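Local coordinates for protein ribulose-bisphosphate carboxylase (Alicyclobacillus acidocaldarius subsp. acidocaldarius, PDB 4NAS) that belongs to the RuBisCO large-chain family, combines an N-terminal sheet domain with a TIM-barrel domain, and binds calcium ions in this crystal structure, at residues I108-L113 and Y280-D285; A15-R20 and T97-L102; E190-A195 and T211-N216; E159-F164 and R194-K199. One frame throughout, in Å; residues are numbered along the deposited sequence.

How the contacts relate
From the N terminus, contact 2 closes first: strand 12-22 is met by the end of helix 91-99 and the residues after it, within the N-terminal domain. Strand 108-114 then opens contact 1, which closes only at 280-285, in the catalytic domain, and so ties the two domains together through one sheet. Contacts 3 and 4 both nest inside that long loop. Contact 4 opens at 159-164 and closes on helix 189-207; the same helix opens contact 3, which closes at 211-216, and the two overlap in sequence at R194 and A195. The centres of contacts 1 and 2 lie about 8 Å apart, as do those of contacts 3 and 4; the two pairs lie on opposite sides of the chain's centre.

Contact 1 of 4, residues I108-L113 and Y280-D285; sequences IRLERL and YGIAAD
L110 and I282 form a parallel bridge at the edge of the mixed sheet of the N-terminal domain, where the short strand 281-282 is borrowed from the catalytic domain. Two backbone bonds flank I282: L110 N donates to G281 O at 2.9 Å, and A283 N donates to L110 O, also at 2.9 Å and nearly straight (165°). On one face of the sheet L110 CD2 packs against I282 CG2 at 4.2 Å.

R109 works from the opposite face. With CG anti to the backbone N (chi1 180°) its chain runs extended to NE, which donates to Y280 O at 3.1 Å, a bent bond that reaches the oxygen from above the carbonyl plane. The guanidinium lies with one face over the backbone of A283. NH1 makes a salt bridge with E111 OE2 at 2.9 Å, while NH2 binds a water that also accepts from A284 N in the first turn of the helix; Y275 O takes a further bond from NH2. Two other waters bridge E111 O and the D285 carboxylate, whose OD2 also bonds H322.

A283 holds the N-cap position of helix 284-295. At the other edge of strand 108-114, strand 12-22 pairs with it, E111 and R112 forming a classic bulge opposite T16, and helix 91-99 lays V98 on L110 and F99 on I282.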
loop_
_atom_site.group_PDB
_atom_site.type_symbol
_atom_site.label_atom_id
_atom_site.label_comp_id
_atom_site.label_asym_id
_atom_site.label_seq_id
_atom_site.Cartn_x
_atom_site.Cartn_y
_atom_site.Cartn_z
ATOM N N ILE B 108 -12.183 -2.227 12.199
ATOM C CA ILE B 108 -12.734 -1.039 11.553
ATOM C C ILE B 108 -12.376 -1.128 10.072
ATOM O O ILE B 108 -11.317 -1.639 9.743
ATOM C CB ILE B 108 -12.132 0.264 12.146
ATOM C CG1 ILE B 108 -12.789 1.490 11.529
ATOM C CG2 ILE B 108 -10.569 0.323 11.990
ATOM C CD1 ILE B 108 -12.536 2.758 12.350
ATOM N N ARG B 109 -13.258 -0.650 9.205
ATOM C CA ARG B 109 -13.060 -0.768 7.760
ATOM C C ARG B 109 -13.608 0.449 7.049
ATOM O O ARG B 109 -14.744 0.878 7.314
ATOM C CB ARG B 109 -13.767 -2.043 7.268
ATOM C CG ARG B 109 -13.689 -2.345 5.788
ATOM C CD ARG B 109 -14.474 -3.644 5.489
ATOM N NE ARG B 109 -13.925 -4.383 4.355
ATOM C CZ ARG B 109 -14.477 -4.439 3.155
ATOM N NH1 ARG B 109 -15.612 -3.801 2.905
ATOM N NH2 ARG B 109 -13.886 -5.135 2.197
ATOM N N LEU B 110 -12.822 1.003 6.130
ATOM C CA LEU B 110 -13.271 2.145 5.330
ATOM C C LEU B 110 -14.171 1.697 4.170
ATOM O O LEU B 110 -13.731 0.946 3.272
ATOM C CB LEU B 110 -12.052 2.925 4.814
ATOM C CG LEU B 110 -12.333 4.117 3.892
ATOM C CD1 LEU B 110 -13.105 5.218 4.625
ATOM C CD2 LEU B 110 -10.987 4.649 3.394
ATOM N N GLU B 111 -15.418 2.168 4.196
ATOM C CA GLU B 111 -16.498 1.680 3.337
ATOM C C GLU B 111 -16.825 2.640 2.207
ATOM O O GLU B 111 -17.254 2.232 1.123
ATOM C CB GLU B 111 -17.780 1.513 4.165
ATOM C CG GLU B 111 -17.727 0.431 5.234
ATOM C CD GLU B 111 -17.943 -0.952 4.662
ATOM O OE1 GLU B 111 -19.049 -1.505 4.849
ATOM O OE2 GLU B 111 -17.014 -1.478 4.015
ATOM N N ARG B 112 -16.674 3.928 2.479
ATOM C CA ARG B 112 -17.079 4.936 1.513
ATOM C C ARG B 112 -16.272 6.220 1.671
ATOM O O ARG B 112 -15.940 6.647 2.797
ATOM C CB ARG B 112 -18.580 5.235 1.626
ATOM C CG ARG B 112 -19.088 6.217 0.556
ATOM C CD ARG B 112 -20.567 6.590 0.718
ATOM N NE ARG B 112 -21.037 7.347 -0.444
ATOM C CZ ARG B 112 -22.258 7.852 -0.572
ATOM N NH1 ARG B 112 -23.139 7.705 0.400
ATOM N NH2 ARG B 112 -22.593 8.519 -1.672
ATOM N N LEU B 113 -15.932 6.811 0.529
ATOM C CA LEU B 113 -15.336 8.142 0.494
ATOM C C LEU B 113 -16.160 9.043 -0.398
ATOM O O LEU B 113 -16.278 8.813 -1.610
ATOM C CB LEU B 113 -13.908 8.086 -0.036
ATOM C CG LEU B 113 -12.858 7.502 0.902
ATOM C CD1 LEU B 113 -11.525 7.398 0.141
ATOM C CD2 LEU B 113 -12.677 8.318 2.188
ATOM N N TYR B 280 -12.205 -5.732 8.087
ATOM C CA TYR B 280 -11.025 -4.875 8.192
ATOM C C TYR B 280 -10.677 -4.311 6.814
ATOM O O TYR B 280 -11.189 -4.795 5.798
ATOM C CB TYR B 280 -9.833 -5.672 8.740
ATOM C CG TYR B 280 -10.006 -6.184 10.165
ATOM C CD1 TYR B 280 -10.716 -7.347 10.425
ATOM C CD2 TYR B 280 -9.435 -5.512 11.239
ATOM C CE1 TYR B 280 -10.863 -7.822 11.720
ATOM C CE2 TYR B 280 -9.581 -5.978 12.544
ATOM C CZ TYR B 280 -10.293 -7.135 12.769
ATOM O OH TYR B 280 -10.443 -7.607 14.044
ATOM N N GLY B 281 -9.807 -3.298 6.787
ATOM C CA GLY B 281 -9.279 -2.760 5.538
ATOM C C GLY B 281 -10.106 -1.699 4.833
ATOM O O GLY B 281 -10.814 -0.917 5.459
ATOM N N ILE B 282 -10.018 -1.689 3.505
ATOM C CA ILE B 282 -10.690 -0.716 2.667
ATOM C C ILE B 282 -11.502 -1.469 1.622
ATOM O O ILE B 282 -10.982 -2.405 1.026
ATOM C CB ILE B 282 -9.648 0.137 1.914
ATOM C CG1 ILE B 282 -8.676 0.797 2.886
ATOM C CG2 ILE B 282 -10.325 1.193 1.070
ATOM C CD1 ILE B 282 -7.562 1.519 2.194
ATOM N N ALA B 283 -12.752 -1.059 1.384
ATOM C CA ALA B 283 -13.623 -1.720 0.398
ATOM C C ALA B 283 -13.006 -1.841 -0.998
ATOM O O ALA B 283 -12.342 -0.920 -1.487
ATOM C CB ALA B 283 -14.965 -1.012 0.308
ATOM N N ALA B 284 -13.267 -2.959 -1.660
ATOM C CA ALA B 284 -12.686 -3.185 -2.974
ATOM C C ALA B 284 -13.079 -2.144 -4.003
ATOM O O ALA B 284 -12.287 -1.837 -4.866
ATOM C CB ALA B 284 -12.987 -4.577 -3.482
ATOM N N ASP B 285 -14.278 -1.567 -3.915
ATOM C CA ASP B 285 -14.661 -0.593 -4.930
ATOM C C ASP B 285 -13.847 0.699 -4.823
ATOM O O ASP B 285 -13.702 1.450 -5.801
ATOM C CB ASP B 285 -16.160 -0.298 -4.891
ATOM C CG ASP B 285 -16.589 0.282 -3.568
ATOM O OD1 ASP B 285 -16.487 -0.448 -2.558
ATOM O OD2 ASP B 285 -17.008 1.455 -3.536
HETATM O O HOH W 1 -8.475 -2.008 9.209
HETATM O O HOH W 2 -15.312 -4.653 -0.373
HETATM O O HOH W 3 -18.017 -0.023 -0.580
HETATM O O HOH W 4 -17.667 2.864 -1.500
#

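Contact 2 of 4, residues A15-R20 and T97-L102; sequences ATYRLR and TVFGKL
The Y17 ring carries L102 on one face: methyl CD2 sits 3.6 Å from the ring centroid, 26° off the normal, a CH-pi contact displaced toward the rim on the side of CE1 and CZ. Two groups lie at the edge, near the ring plane. One is V98 O, toward which Y17 OH donates a hydrogen bond; the modelled separation of 2.4 Å between Y17 OH and V98 O is very short, and its exact length is doubtful. The other is F99 CD1, 3.7 Å from Y17 CE1.

Y17 projects from strand 12-22 toward the end of helix 91-99 and the turn after it, the layer that packs on this face of the N-terminal sheet. Its CG stands beside the backbone N (chi1 -53°), and the phenol reaches across to the V98 carbonyl. L102 comes the opposite way, with CG anti to the backbone N. A15, two residues before Y17 and on the same face, adds a looser apolar touch, its CB 4.5 Å from V98 CB. From the neighbouring strand 108-114, L110 packs against Y17. Beyond the turn lies the second subunit, where F99 meets A273 and K101 meets E179, a calcium ligand, of that neighbouring chain.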
loop_
_atom_site.group_PDB
_atom_site.type_symbol
_atom_site.label_atom_id
_atom_site.label_comp_id
_atom_site.label_asym_id
_atom_site.label_seq_id
_atom_site.Cartn_x
_atom_site.Cartn_y
_atom_site.Cartn_z
ATOM N N ALA B 15 -15.931 10.341 5.041
ATOM C CA ALA B 15 -15.643 8.918 5.084
ATOM C C ALA B 15 -16.638 8.185 5.980
ATOM O O ALA B 15 -16.996 8.666 7.051
ATOM C CB ALA B 15 -14.223 8.687 5.575
ATOM N N THR B 16 -17.078 7.020 5.515
ATOM C CA THR B 16 -17.944 6.133 6.267
ATOM C C THR B 16 -17.140 4.923 6.670
ATOM O O THR B 16 -16.548 4.265 5.800
ATOM C CB THR B 16 -19.109 5.643 5.402
ATOM O OG1 THR B 16 -19.885 6.759 4.963
ATOM C CG2 THR B 16 -20.006 4.678 6.185
ATOM N N TYR B 17 -17.111 4.645 7.977
ATOM C CA TYR B 17 -16.421 3.478 8.533
ATOM C C TYR B 17 -17.425 2.490 9.098
ATOM O O TYR B 17 -18.446 2.891 9.646
ATOM C CB TYR B 17 -15.460 3.889 9.663
ATOM C CG TYR B 17 -14.510 4.971 9.246
ATOM C CD1 TYR B 17 -13.290 4.655 8.624
ATOM C CD2 TYR B 17 -14.830 6.305 9.435
ATOM C CE1 TYR B 17 -12.431 5.648 8.222
ATOM C CE2 TYR B 17 -13.969 7.311 9.040
ATOM C CZ TYR B 17 -12.779 6.984 8.439
ATOM O OH TYR B 17 -11.915 7.979 8.050
ATOM N N ARG B 18 -17.134 1.205 8.930
ATOM C CA ARG B 18 -17.854 0.136 9.617
ATOM C C ARG B 18 -16.934 -0.359 10.723
ATOM O O ARG B 18 -15.782 -0.730 10.456
ATOM C CB ARG B 18 -18.118 -1.042 8.659
ATOM C CG ARG B 18 -18.821 -2.240 9.339
ATOM C CD ARG B 18 -18.517 -3.566 8.629
ATOM N NE ARG B 18 -19.241 -4.700 9.211
ATOM C CZ ARG B 18 -18.780 -5.482 10.189
ATOM N NH1 ARG B 18 -17.587 -5.265 10.727
ATOM N NH2 ARG B 18 -19.518 -6.487 10.636
ATOM N N LEU B 19 -17.427 -0.402 11.953
ATOM C CA LEU B 19 -16.583 -0.805 13.082
ATOM C C LEU B 19 -17.381 -1.507 14.175
ATOM O O LEU B 19 -18.609 -1.359 14.257
ATOM C CB LEU B 19 -15.851 0.404 13.665
ATOM C CG LEU B 19 -16.692 1.625 14.079
ATOM C CD1 LEU B 19 -17.235 1.512 15.492
ATOM C CD2 LEU B 19 -15.906 2.917 13.932
ATOM N N ARG B 20 -16.672 -2.267 15.009
ATOM C CA ARG B 20 -17.278 -2.925 16.165
ATOM C C ARG B 20 -16.795 -2.247 17.448
ATOM O O ARG B 20 -15.611 -1.951 17.587
ATOM C CB ARG B 20 -16.916 -4.412 16.178
ATOM C CG ARG B 20 -17.421 -5.166 17.387
ATOM C CD ARG B 20 -17.140 -6.652 17.267
ATOM N NE ARG B 20 -17.623 -7.380 18.438
ATOM C CZ ARG B 20 -18.228 -8.567 18.396
ATOM N NH1 ARG B 20 -18.440 -9.169 17.234
ATOM N NH2 ARG B 20 -18.635 -9.147 19.522
ATOM N N THR B 97 -4.834 10.669 6.304
ATOM C CA THR B 97 -5.877 11.395 7.034
ATOM C C THR B 97 -7.093 10.502 7.322
ATOM O O THR B 97 -7.540 10.413 8.463
ATOM C CB THR B 97 -6.293 12.653 6.266
ATOM O OG1 THR B 97 -5.138 13.486 6.066
ATOM C CG2 THR B 97 -7.412 13.422 7.008
ATOM N N VAL B 98 -7.622 9.819 6.305
ATOM C CA VAL B 98 -8.893 9.103 6.503
ATOM C C VAL B 98 -8.778 7.686 7.072
ATOM O O VAL B 98 -9.753 7.161 7.619
ATOM C CB VAL B 98 -9.774 9.094 5.228
ATOM C CG1 VAL B 98 -9.983 10.513 4.689
ATOM C CG2 VAL B 98 -9.178 8.188 4.159
ATOM N N PHE B 99 -7.607 7.064 6.927
ATOM C CA PHE B 99 -7.421 5.670 7.341
ATOM C C PHE B 99 -5.930 5.419 7.567
ATOM O O PHE B 99 -5.368 4.428 7.090
ATOM C CB PHE B 99 -8.007 4.700 6.303
ATOM C CG PHE B 99 -8.590 3.428 6.908
ATOM C CD1 PHE B 99 -9.497 3.490 7.951
ATOM C CD2 PHE B 99 -8.213 2.179 6.433
ATOM C CE1 PHE B 99 -10.029 2.334 8.499
ATOM C CE2 PHE B 99 -8.735 1.012 6.979
ATOM C CZ PHE B 99 -9.636 1.084 8.015
ATOM N N GLY B 100 -5.301 6.336 8.299
ATOM C CA GLY B 100 -3.866 6.273 8.554
ATOM C C GLY B 100 -3.651 5.552 9.868
ATOM O O GLY B 100 -3.548 4.311 9.924
ATOM N N LYS B 101 -3.608 6.343 10.934
ATOM C CA LYS B 101 -3.608 5.798 12.279
ATOM C C LYS B 101 -4.913 5.054 12.537
ATOM O O LYS B 101 -4.933 4.079 13.273
ATOM C CB LYS B 101 -3.441 6.911 13.309
ATOM C CG LYS B 101 -3.429 6.403 14.732
ATOM C CD LYS B 101 -4.215 7.305 15.658
ATOM C CE LYS B 101 -3.429 8.550 16.004
ATOM N NZ LYS B 101 -4.275 9.600 16.648
ATOM N N LEU B 102 -6.005 5.516 11.927
ATOM C CA LEU B 102 -7.312 4.917 12.199
ATOM C C LEU B 102 -7.385 3.455 11.759
ATOM O O LEU B 102 -8.141 2.665 12.345
ATOM C CB LEU B 102 -8.431 5.724 11.544
ATOM C CG LEU B 102 -9.883 5.342 11.827
ATOM C CD1 LEU B 102 -10.199 5.349 13.323
ATOM C CD2 LEU B 102 -10.792 6.318 11.099
#

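Contact 3 of 4, residues E190-A195 and T211-N216; sequences EDRVRA and TAYAVN
R192 and Y213 make the tight part of this contact between helix 189-207 and residues 213-216, which are strand 214-216 and the residue before it. The axes of helix 190-195 and strand 214-216 run nearly antiparallel and approach to 9.3 Å. R192 NE donates to Y213 OH at 2.8 Å, almost straight (168°), with the hydroxyl in the guanidinium plane. The bend of the arginine chain at chi3 (-56°) turns NE onto that oxygen, and the guanidinium and ring planes stand 73° apart. D177 joins the buried polar group: OD1 bonds Y213 OH, while OD2 forms a salt bridge with R192 NH2 and accepts from N216 N. In the chain D177 directly precedes D178, a calcium ligand.

Beside it the packing is apolar. V193 CG2 touches V215 CG1 at 3.9 Å and Y213 CE2 at 4.2 Å, and V215 CB lies over one face of the Y213 ring, toward its rim. The V215 CG2 methyl rests against the guanidinium, 3.7 Å from R192 NH2.

The outward face of the helix is looser. There R194 is exposed, and it pairs within its own turn, NH1 to D191 OD1 at 3.0 Å.

Within the TIM-barrel domain, strand 214-216 has strand 238-242 as its parallel neighbour, with N216 packing on L240 and N242. Helix 221-233 closes over V193 and V215 through L231, and helix 157-168 also packs here, with L160 on R192.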
loop_
_atom_site.group_PDB
_atom_site.type_symbol
_atom_site.label_atom_id
_atom_site.label_comp_id
_atom_site.label_asym_id
_atom_site.label_seq_id
_atom_site.Cartn_x
_atom_site.Cartn_y
_atom_site.Cartn_z
ATOM N N GLU B 190 12.220 -2.929 -23.097
ATOM C CA GLU B 190 12.380 -2.127 -24.301
ATOM C C GLU B 190 12.584 -3.018 -25.533
ATOM O O GLU B 190 12.066 -2.719 -26.613
ATOM C CB GLU B 190 13.479 -1.056 -24.166
ATOM C CG GLU B 190 14.479 -1.210 -23.035
ATOM C CD GLU B 190 13.901 -0.938 -21.628
ATOM O OE1 GLU B 190 13.474 0.196 -21.309
ATOM O OE2 GLU B 190 13.906 -1.882 -20.833
ATOM N N ASP B 191 13.308 -4.124 -25.364
ATOM C CA ASP B 191 13.515 -5.065 -26.467
ATOM C C ASP B 191 12.226 -5.815 -26.826
ATOM O O ASP B 191 11.999 -6.162 -27.994
ATOM C CB ASP B 191 14.634 -6.061 -26.147
ATOM C CG ASP B 191 16.025 -5.443 -26.263
ATOM O OD1 ASP B 191 16.155 -4.340 -26.845
ATOM O OD2 ASP B 191 16.989 -6.072 -25.777
ATOM N N ARG B 192 11.390 -6.078 -25.822
ATOM C CA ARG B 192 10.089 -6.699 -26.064
ATOM C C ARG B 192 9.169 -5.780 -26.844
ATOM O O ARG B 192 8.486 -6.221 -27.769
ATOM C CB ARG B 192 9.421 -7.152 -24.756
ATOM C CG ARG B 192 10.255 -8.162 -23.993
ATOM C CD ARG B 192 9.425 -8.965 -23.004
ATOM N NE ARG B 192 8.708 -8.117 -22.056
ATOM C CZ ARG B 192 9.202 -7.699 -20.892
ATOM N NH1 ARG B 192 10.443 -8.010 -20.544
ATOM N NH2 ARG B 192 8.451 -6.956 -20.084
ATOM N N VAL B 193 9.147 -4.500 -26.491
ATOM C CA VAL B 193 8.268 -3.574 -27.197
ATOM C C VAL B 193 8.675 -3.513 -28.677
ATOM O O VAL B 193 7.830 -3.651 -29.565
ATOM C CB VAL B 193 8.266 -2.160 -26.565
ATOM C CG1 VAL B 193 7.538 -1.169 -27.467
ATOM C CG2 VAL B 193 7.634 -2.189 -25.143
ATOM N N ARG B 194 9.969 -3.336 -28.929
ATOM C CA ARG B 194 10.480 -3.256 -30.302
ATOM C C ARG B 194 10.111 -4.488 -31.111
ATOM O O ARG B 194 9.603 -4.379 -32.222
ATOM C CB ARG B 194 11.998 -3.109 -30.311
ATOM C CG ARG B 194 12.520 -1.743 -29.904
ATOM C CD ARG B 194 13.945 -1.525 -30.426
ATOM N NE ARG B 194 14.601 -0.400 -29.764
ATOM C CZ ARG B 194 15.214 -0.481 -28.585
ATOM N NH1 ARG B 194 15.265 -1.636 -27.935
ATOM N NH2 ARG B 194 15.781 0.593 -28.054
ATOM N N ALA B 195 10.362 -5.659 -30.531
ATOM C CA ALA B 195 10.221 -6.934 -31.230
ATOM C C ALA B 195 8.769 -7.312 -31.514
ATOM O O ALA B 195 8.448 -7.754 -32.624
ATOM C CB ALA B 195 10.911 -8.044 -30.450
ATOM N N THR B 211 -2.006 -5.919 -33.508
ATOM C CA THR B 211 -2.264 -6.264 -32.122
ATOM C C THR B 211 -1.303 -5.486 -31.228
ATOM O O THR B 211 -0.105 -5.511 -31.451
ATOM C CB THR B 211 -2.069 -7.781 -31.936
ATOM O OG1 THR B 211 -3.071 -8.486 -32.682
ATOM C CG2 THR B 211 -2.148 -8.187 -30.490
ATOM N N ALA B 212 -1.842 -4.790 -30.230
ATOM C CA ALA B 212 -1.048 -3.917 -29.359
ATOM C C ALA B 212 -0.456 -4.657 -28.165
ATOM O O ALA B 212 -0.946 -5.701 -27.766
ATOM C CB ALA B 212 -1.900 -2.753 -28.878
ATOM N N TYR B 213 0.596 -4.103 -27.580
ATOM C CA TYR B 213 1.280 -4.781 -26.487
ATOM C C TYR B 213 1.249 -3.933 -25.206
ATOM O O TYR B 213 1.641 -2.782 -25.221
ATOM C CB TYR B 213 2.707 -5.132 -26.929
ATOM C CG TYR B 213 3.626 -5.734 -25.871
ATOM C CD1 TYR B 213 3.167 -6.646 -24.930
ATOM C CD2 TYR B 213 4.972 -5.405 -25.854
ATOM C CE1 TYR B 213 4.018 -7.180 -23.978
ATOM C CE2 TYR B 213 5.822 -5.928 -24.930
ATOM C CZ TYR B 213 5.350 -6.816 -23.985
ATOM O OH TYR B 213 6.246 -7.331 -23.073
ATOM N N ALA B 214 0.747 -4.524 -24.117
ATOM C CA ALA B 214 0.817 -3.951 -22.783
ATOM C C ALA B 214 1.983 -4.563 -21.994
ATOM O O ALA B 214 1.970 -5.752 -21.604
ATOM C CB ALA B 214 -0.481 -4.168 -22.041
ATOM N N VAL B 215 2.981 -3.735 -21.759
ATOM C CA VAL B 215 4.252 -4.181 -21.230
ATOM C C VAL B 215 4.326 -3.824 -19.755
ATOM O O VAL B 215 3.898 -2.751 -19.336
ATOM C CB VAL B 215 5.425 -3.554 -22.042
ATOM C CG1 VAL B 215 5.348 -2.022 -22.047
ATOM C CG2 VAL B 215 6.759 -4.068 -21.560
ATOM N N ASN B 216 4.809 -4.757 -18.954
ATOM C CA ASN B 216 4.946 -4.519 -17.527
ATOM C C ASN B 216 5.918 -3.359 -17.228
ATOM O O ASN B 216 7.067 -3.388 -17.666
ATOM C CB ASN B 216 5.387 -5.818 -16.843
ATOM C CG ASN B 216 4.953 -5.896 -15.376
ATOM O OD1 ASN B 216 4.164 -5.075 -14.899
ATOM N ND2 ASN B 216 5.470 -6.892 -14.660
#

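Contact 4 of 4, residues E159-F164 and R194-K199; sequences ELVEAF and RAYAAK
F164, with CG anti to the backbone N (chi1 173°), and Y196, with CG beside its N and anti to the carbonyl carbon (chi1 -60°), point their rings into the same interface, where they stack. The result is an offset stack, centroids 4.7 Å apart and planes tilted by 20°. The offset puts each CB over the other's ring: Y196 CB stands 3.7 Å from the F164 centroid and F164 CB 4.1 Å from the Y196 centroid, both CH-pi contacts close to the ring normal. F164 CE2 also comes within 3.3 Å of Y196 O.

Helices 157-168 and 189-207 are neighbours on the outside of the TIM-barrel domain; the short segments cross at -42° with their axes 9.7 Å apart. At the rim of the Y196 ring, near its plane, helix 157-168 supplies L160 and V161. L160 CB lies 3.3 Å from Y196 OH, and V161 CG2 touches the ring at CE1. That same methyl meets A195 CB at 3.8 Å, while the other branch, CG1, packs 4.0 Å from K199 CD. K199 therefore lends its aliphatic chain to the interface; its NZ has a long, weak ion pair with E202.

Y213 brings its ring against Y196 and F149 packs on F164, while E159, away from the stack, forms a salt bridge with R49 of the second subunit.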
loop_
_atom_site.group_PDB
_atom_site.type_symbol
_atom_site.label_atom_id
_atom_site.label_comp_id
_atom_site.label_asym_id
_atom_site.label_seq_id
_atom_site.Cartn_x
_atom_site.Cartn_y
_atom_site.Cartn_z
ATOM N N GLU B 159 11.561 -17.015 -28.302
ATOM C CA GLU B 159 10.446 -17.821 -27.826
ATOM C C GLU B 159 9.269 -16.930 -27.451
ATOM O O GLU B 159 8.115 -17.245 -27.745
ATOM C CB GLU B 159 10.871 -18.664 -26.624
ATOM C CG GLU B 159 11.860 -19.727 -26.992
ATOM C CD GLU B 159 12.513 -20.390 -25.805
ATOM O OE1 GLU B 159 13.216 -21.408 -26.009
ATOM O OE2 GLU B 159 12.342 -19.904 -24.675
ATOM N N LEU B 160 9.577 -15.813 -26.801
ATOM C CA LEU B 160 8.560 -14.849 -26.416
ATOM C C LEU B 160 7.821 -14.326 -27.651
ATOM O O LEU B 160 6.590 -14.242 -27.673
ATOM C CB LEU B 160 9.211 -13.702 -25.645
ATOM C CG LEU B 160 9.606 -14.034 -24.202
ATOM C CD1 LEU B 160 10.398 -12.877 -23.593
ATOM C CD2 LEU B 160 8.346 -14.341 -23.389
ATOM N N VAL B 161 8.586 -14.007 -28.689
ATOM C CA VAL B 161 8.034 -13.415 -29.903
ATOM C C VAL B 161 7.022 -14.343 -30.554
ATOM O O VAL B 161 5.936 -13.909 -30.975
ATOM C CB VAL B 161 9.156 -13.027 -30.891
ATOM C CG1 VAL B 161 8.650 -13.011 -32.342
ATOM C CG2 VAL B 161 9.767 -11.684 -30.492
ATOM N N GLU B 162 7.376 -15.625 -30.608
ATOM C CA GLU B 162 6.504 -16.638 -31.184
ATOM C C GLU B 162 5.211 -16.746 -30.395
ATOM O O GLU B 162 4.129 -16.906 -30.976
ATOM C CB GLU B 162 7.204 -17.995 -31.221
ATOM C CG GLU B 162 6.279 -19.142 -31.552
ATOM N N ALA B 163 5.336 -16.655 -29.070
ATOM C CA ALA B 163 4.195 -16.738 -28.175
ATOM C C ALA B 163 3.319 -15.509 -28.392
ATOM O O ALA B 163 2.095 -15.584 -28.298
ATOM C CB ALA B 163 4.662 -16.822 -26.720
ATOM N N PHE B 164 3.952 -14.379 -28.682
ATOM C CA PHE B 164 3.198 -13.165 -28.944
ATOM C C PHE B 164 2.446 -13.340 -30.253
ATOM O O PHE B 164 1.276 -12.972 -30.358
ATOM C CB PHE B 164 4.110 -11.934 -28.999
ATOM C CG PHE B 164 3.400 -10.685 -29.442
ATOM C CD1 PHE B 164 2.661 -9.940 -28.542
ATOM C CD2 PHE B 164 3.444 -10.280 -30.770
ATOM C CE1 PHE B 164 1.991 -8.795 -28.947
ATOM C CE2 PHE B 164 2.774 -9.143 -31.183
ATOM C CZ PHE B 164 2.046 -8.399 -30.266
ATOM N N ARG B 194 9.969 -3.336 -28.929
ATOM C CA ARG B 194 10.480 -3.256 -30.302
ATOM C C ARG B 194 10.111 -4.488 -31.111
ATOM O O ARG B 194 9.603 -4.379 -32.222
ATOM C CB ARG B 194 11.998 -3.109 -30.311
ATOM C CG ARG B 194 12.520 -1.743 -29.904
ATOM C CD ARG B 194 13.945 -1.525 -30.426
ATOM N NE ARG B 194 14.601 -0.400 -29.764
ATOM C CZ ARG B 194 15.214 -0.481 -28.585
ATOM N NH1 ARG B 194 15.265 -1.636 -27.935
ATOM N NH2 ARG B 194 15.781 0.593 -28.054
ATOM N N ALA B 195 10.362 -5.659 -30.531
ATOM C CA ALA B 195 10.221 -6.934 -31.230
ATOM C C ALA B 195 8.769 -7.312 -31.514
ATOM O O ALA B 195 8.448 -7.754 -32.624
ATOM C CB ALA B 195 10.911 -8.044 -30.450
ATOM N N TYR B 196 7.902 -7.153 -30.513
ATOM C CA TYR B 196 6.493 -7.493 -30.678
ATOM C C TYR B 196 5.835 -6.538 -31.673
ATOM O O TYR B 196 4.864 -6.895 -32.334
ATOM C CB TYR B 196 5.726 -7.462 -29.339
ATOM C CG TYR B 196 6.220 -8.417 -28.257
ATOM C CD1 TYR B 196 7.352 -9.218 -28.441
ATOM C CD2 TYR B 196 5.542 -8.516 -27.049
ATOM C CE1 TYR B 196 7.789 -10.068 -27.445
ATOM C CE2 TYR B 196 5.971 -9.358 -26.056
ATOM C CZ TYR B 196 7.088 -10.128 -26.251
ATOM O OH TYR B 196 7.485 -10.956 -25.236
ATOM N N ALA B 197 6.351 -5.316 -31.754
ATOM C CA ALA B 197 5.897 -4.367 -32.764
ATOM C C ALA B 197 6.064 -4.927 -34.175
ATOM O O ALA B 197 5.123 -4.915 -34.973
ATOM C CB ALA B 197 6.649 -3.052 -32.628
ATOM N N ALA B 198 7.260 -5.423 -34.485
ATOM C CA ALA B 198 7.516 -5.953 -35.818
ATOM C C ALA B 198 6.651 -7.176 -36.128
ATOM O O ALA B 198 6.079 -7.274 -37.214
ATOM C CB ALA B 198 9.001 -6.272 -36.005
ATOM N N LYS B 199 6.550 -8.097 -35.171
ATOM C CA LYS B 199 5.774 -9.314 -35.366
ATOM C C LYS B 199 4.324 -8.937 -35.621
ATOM O O LYS B 199 3.688 -9.468 -36.537
ATOM C CB LYS B 199 5.883 -10.211 -34.133
ATOM C CG LYS B 199 5.285 -11.601 -34.285
ATOM C CD LYS B 199 6.036 -12.450 -35.339
ATOM C CE LYS B 199 5.665 -13.927 -35.202
ATOM N NZ LYS B 199 5.705 -14.665 -36.509
#